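Local coordinates for FACT complex subunit SPT16 (Ashbya gossypii, PDB 6A8M), which probably acts, as part of the FACT complex, as a histone chaperone that reorganises nucleosomes, and is represented here by its N-terminal, peptidase-like part, at residues N301-F306 with A414-D419; I261-P266 with C286-C291. All coordinates share one frame; numbering follows the deposited sequence. Where two conformers were deposited one is given.

Contact 1 (N301-F306 with A414-D419); sequences NISRTF and ALQLAD
S303 and A418 form a single antiparallel hydrogen-bonded pair, S303 N reaching A418 O at 3.0 Å and A418 N reaching S303 O at 2.9 Å. The pair is tight: CB of S303 and CB of A418 are just 3.4 Å apart. Farther along, the strands diverge and a side chain takes over from the backbone, the T305 hydroxyl OG1 donating to Q416 O at 2.7 Å.

The charged part is built around R304. Its CB starts away from the other strand, but a bend at chi2 (-69°) brings the guanidinium back toward it, to the side of D419. NH2 meets OD1 of D419 at 2.9 Å in a salt bridge, in the guanidinium plane and on the syn lone pair, although the two flat groups are turned 60° apart. NH1 grips S303 O at 2.9 Å, from the face opposite A418 N, and I302 CD1 covers one guanidinium face. D419 OD2 also forms a salt bridge with K436, and OD1 a hydrogen bond with T432, while Y434 O and T435 O hold R304, which should keep this buried ion pair fixed.

Apolar contact is lighter, L417 CD1 lying 3.9 Å from R304 CD. Here the lone bridge joins strand 298-308 of one sheet to strand 412-424 of another, within a domain of the M24 pita-bread fold.

Contact 2 (I261-P266 with C286-C291); sequences IIQSGP and CILASC
I261 and S290 open a short antiparallel ladder in which each backbone N bonds to the other's O, I261 N to S290 O at 2.9 Å and S290 N to I261 O at 2.8 Å. Q263 and L288 repeat the pattern, with L288 N nearly straight on Q263 O (172°). Between them I262 and A289 form the non-hydrogen-bonded pair, where the CA atoms of A289 and I262 each approach a carbonyl oxygen of the other strand, I261 O and L288 O respectively, in CA-H...O contacts.

Side chains add modest packing. I262 turns CG1 back beside its backbone N (chi1 -61°), which leaves CG2 to meet CG2 of I287 at 4.2 Å. At the end of the ladder both CG1 and CG2 of I287 rest on S264 CB, each at 3.9 Å. On the face that carries I261, Q263, L288 and S290, a water donates to I261 O at 3.1 Å and lies 2.7 Å from S290 OG, which is also hydrogen-bonded to S303 OG.

A second shell positions these groups. The Q263 amide is anchored at both ends, OE1 by D269 N and NE2 by R275 O, and its extended chain passes L288 obliquely. S264 OG is held by D215 and by D282 N. On the other face, I262 and A289 lean on helix 179-208 through L199, and M196 also meets A289. The result is an antiparallel strand pair with one face against a helix, as in the curved sheets of the M24 pita-bread fold.

Overall arrangement
Contact 2 lies within a single sheet, whereas contact 1 reaches from that sheet to another; their centres are about 9 Å apart. Strands 285-295 and 298-308 follow each other in the chain and are antiparallel neighbours, which makes a continuous path from 261-266 through 286-291 and 301-306 to 414-419. Along it, F306 N lies 2.8 Å from I287 O, a probable hydrogen bond. A second probable one links the two contacts through side chains, S303 OG to S290 OG at 2.7 Å. Packing adds to this: L288 CD2 lies 3.5 Å from T305 OG1, and C286 CB 3.2 Å from A414 O. Together they illustrate how successive strand pairings assemble the peptidase-like core of this histone chaperone subunit.

Contact 1 (N301-F306 with A414-D419)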
# COMPACT_ATOMS: atom_id res chain seq x y z
N ASN A 301 -3.04 6.23 -4.86
CA ASN A 301 -4.39 6.54 -4.42
C ASN A 301 -4.75 7.93 -4.91
O ASN A 301 -3.88 8.81 -4.93
CB ASN A 301 -4.52 6.49 -2.88
CG ASN A 301 -5.95 6.57 -2.44
OD1 ASN A 301 -6.78 5.80 -2.92
ND2 ASN A 301 -6.28 7.54 -1.56
N ILE A 302 -6.01 8.12 -5.30
CA ILE A 302 -6.53 9.44 -5.65
C ILE A 302 -7.98 9.48 -5.22
O ILE A 302 -8.72 8.52 -5.41
CB ILE A 302 -6.39 9.76 -7.16
CG1 ILE A 302 -6.80 11.22 -7.43
CG2 ILE A 302 -7.17 8.75 -8.05
CD1 ILE A 302 -6.49 11.70 -8.88
N SER A 303 -8.39 10.59 -4.60
CA SER A 303 -9.79 10.81 -4.24
C SER A 303 -10.18 12.20 -4.70
O SER A 303 -9.42 13.15 -4.52
CB SER A 303 -10.06 10.68 -2.73
OG SER A 303 -9.88 9.34 -2.29
N ARG A 304 -11.37 12.31 -5.25
CA ARG A 304 -11.88 13.60 -5.70
C ARG A 304 -13.30 13.76 -5.18
O ARG A 304 -14.00 12.78 -4.92
CB ARG A 304 -11.87 13.72 -7.24
CG ARG A 304 -10.46 13.68 -7.83
CD ARG A 304 -9.72 14.94 -7.44
NE ARG A 304 -8.40 15.10 -8.04
CZ ARG A 304 -7.27 14.83 -7.39
NH1 ARG A 304 -7.32 14.33 -6.14
NH2 ARG A 304 -6.09 15.06 -7.97
N THR A 305 -13.71 15.01 -5.07
CA THR A 305 -15.11 15.35 -4.82
C THR A 305 -15.65 16.02 -6.07
O THR A 305 -15.00 16.92 -6.63
CB THR A 305 -15.24 16.30 -3.61
OG1 THR A 305 -14.69 15.68 -2.45
CG2 THR A 305 -16.71 16.62 -3.34
N PHE A 306 -16.81 15.57 -6.54
CA PHE A 306 -17.47 16.20 -7.67
C PHE A 306 -18.69 16.94 -7.13
O PHE A 306 -19.36 16.46 -6.21
CB PHE A 306 -17.84 15.18 -8.73
CG PHE A 306 -16.66 14.41 -9.25
CD1 PHE A 306 -15.84 14.95 -10.23
CD2 PHE A 306 -16.35 13.17 -8.74
CE1 PHE A 306 -14.72 14.25 -10.71
CE2 PHE A 306 -15.23 12.47 -9.18
CZ PHE A 306 -14.41 13.00 -10.18
N ALA A 414 -20.53 15.72 2.11
CA ALA A 414 -19.25 15.33 2.66
C ALA A 414 -18.23 15.75 1.63
O ALA A 414 -18.57 16.04 0.47
CB ALA A 414 -19.17 13.82 2.95
N LEU A 415 -16.98 15.81 2.05
CA LEU A 415 -15.90 16.26 1.18
C LEU A 415 -14.72 15.33 1.35
O LEU A 415 -14.38 14.94 2.47
CB LEU A 415 -15.44 17.70 1.50
CG LEU A 415 -16.54 18.76 1.41
CD1 LEU A 415 -16.05 20.09 1.99
CD2 LEU A 415 -16.99 18.94 -0.04
N GLN A 416 -14.04 15.01 0.25
CA GLN A 416 -12.88 14.16 0.38
C GLN A 416 -11.92 14.42 -0.77
O GLN A 416 -12.34 14.48 -1.93
CB GLN A 416 -13.28 12.69 0.45
CG GLN A 416 -12.11 11.76 0.66
CD GLN A 416 -12.56 10.37 1.01
OE1 GLN A 416 -13.30 9.72 0.23
NE2 GLN A 416 -12.17 9.92 2.19
N LEU A 417 -10.64 14.53 -0.45
CA LEU A 417 -9.62 14.75 -1.46
C LEU A 417 -8.41 13.92 -1.09
O LEU A 417 -7.99 13.95 0.07
CB LEU A 417 -9.24 16.24 -1.50
CG LEU A 417 -8.31 16.72 -2.60
CD1 LEU A 417 -9.01 16.61 -3.95
CD2 LEU A 417 -7.87 18.16 -2.32
N ALA A 418 -7.83 13.20 -2.05
CA ALA A 418 -6.61 12.44 -1.78
C ALA A 418 -5.68 12.50 -2.99
O ALA A 418 -6.13 12.50 -4.13
CB ALA A 418 -6.91 10.97 -1.42
N ASP A 419 -4.37 12.53 -2.71
CA ASP A 419 -3.36 12.48 -3.75
C ASP A 419 -2.17 11.69 -3.24
O ASP A 419 -1.93 11.59 -2.04
CB ASP A 419 -2.91 13.88 -4.19
CG ASP A 419 -3.91 14.52 -5.15
OD1 ASP A 419 -3.99 14.06 -6.30
OD2 ASP A 419 -4.62 15.46 -4.74

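Contact 2 (I261-P266 with C286-C291)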
# COMPACT_ATOMS: atom_id res chain seq x y z
N ILE A 261 -14.31 3.35 -5.05
CA ILE A 261 -15.33 3.75 -4.10
C ILE A 261 -16.04 4.98 -4.65
O ILE A 261 -15.38 5.99 -4.93
CB ILE A 261 -14.73 4.07 -2.72
CG1 ILE A 261 -14.01 2.84 -2.13
CG2 ILE A 261 -15.84 4.56 -1.77
CD1 ILE A 261 -13.12 3.16 -0.92
N ILE A 262 -17.36 4.90 -4.77
CA ILE A 262 -18.21 6.04 -5.06
C ILE A 262 -19.26 6.13 -3.94
O ILE A 262 -19.85 5.12 -3.55
CB ILE A 262 -18.89 5.92 -6.44
CG1 ILE A 262 -17.82 5.87 -7.54
CG2 ILE A 262 -19.88 7.07 -6.71
CD1 ILE A 262 -18.42 5.60 -8.91
N GLN A 263 -19.44 7.34 -3.40
CA GLN A 263 -20.48 7.63 -2.41
C GLN A 263 -21.11 8.95 -2.79
O GLN A 263 -20.46 10.00 -2.67
CB GLN A 263 -19.90 7.69 -0.99
CG GLN A 263 -19.27 6.39 -0.53
CD GLN A 263 -18.61 6.52 0.82
OE1 GLN A 263 -18.57 7.61 1.41
NE2 GLN A 263 -18.09 5.41 1.33
N SER A 264 -22.35 8.92 -3.25
CA SER A 264 -23.01 10.14 -3.69
C SER A 264 -23.97 10.72 -2.66
O SER A 264 -24.60 11.75 -2.94
CB SER A 264 -23.77 9.88 -5.00
OG SER A 264 -24.79 8.93 -4.76
N GLY A 265 -24.11 10.09 -1.49
CA GLY A 265 -25.02 10.60 -0.48
C GLY A 265 -26.42 10.03 -0.54
O GLY A 265 -26.80 9.32 -1.48
N PRO A 266 -27.25 10.35 0.48
CA PRO A 266 -26.98 11.34 1.54
C PRO A 266 -26.08 10.82 2.69
O PRO A 266 -25.65 11.63 3.53
CB PRO A 266 -28.38 11.68 2.06
CG PRO A 266 -29.14 10.38 1.91
CD PRO A 266 -28.63 9.82 0.57
N CYS A 286 -22.62 16.99 -3.27
CA CYS A 286 -21.28 16.41 -3.30
C CYS A 286 -21.32 14.90 -3.60
O CYS A 286 -22.14 14.16 -3.05
CB CYS A 286 -20.55 16.65 -1.97
SG CYS A 286 -20.33 18.40 -1.59
N ILE A 287 -20.41 14.47 -4.48
CA ILE A 287 -20.23 13.06 -4.80
C ILE A 287 -18.75 12.72 -4.62
O ILE A 287 -17.88 13.40 -5.18
CB ILE A 287 -20.69 12.73 -6.22
CG1 ILE A 287 -22.17 13.12 -6.36
CG2 ILE A 287 -20.43 11.25 -6.55
CD1 ILE A 287 -22.70 13.00 -7.77
N LEU A 288 -18.47 11.69 -3.82
CA LEU A 288 -17.10 11.29 -3.50
C LEU A 288 -16.68 10.12 -4.37
O LEU A 288 -17.42 9.14 -4.53
CB LEU A 288 -16.97 10.90 -2.03
CG LEU A 288 -17.50 11.90 -1.00
CD1 LEU A 288 -17.13 11.40 0.39
CD2 LEU A 288 -16.99 13.31 -1.22
N ALA A 289 -15.45 10.19 -4.88
CA ALA A 289 -14.91 9.10 -5.66
C ALA A 289 -13.47 8.83 -5.25
O ALA A 289 -12.73 9.77 -4.94
CB ALA A 289 -14.97 9.41 -7.15
N SER A 290 -13.09 7.55 -5.21
CA SER A 290 -11.74 7.16 -4.85
C SER A 290 -11.31 5.99 -5.72
O SER A 290 -12.05 5.01 -5.87
CB SER A 290 -11.61 6.71 -3.39
OG SER A 290 -11.97 7.72 -2.47
N CYS A 291 -10.09 6.04 -6.23
CA CYS A 291 -9.60 4.82 -6.83
C CYS A 291 -8.09 4.78 -6.64
O CYS A 291 -7.44 5.80 -6.42
CB CYS A 291 -10.01 4.69 -8.30
SG CYS A 291 -9.30 5.87 -9.38
O HOH W 1 -14.70 7.87 -2.61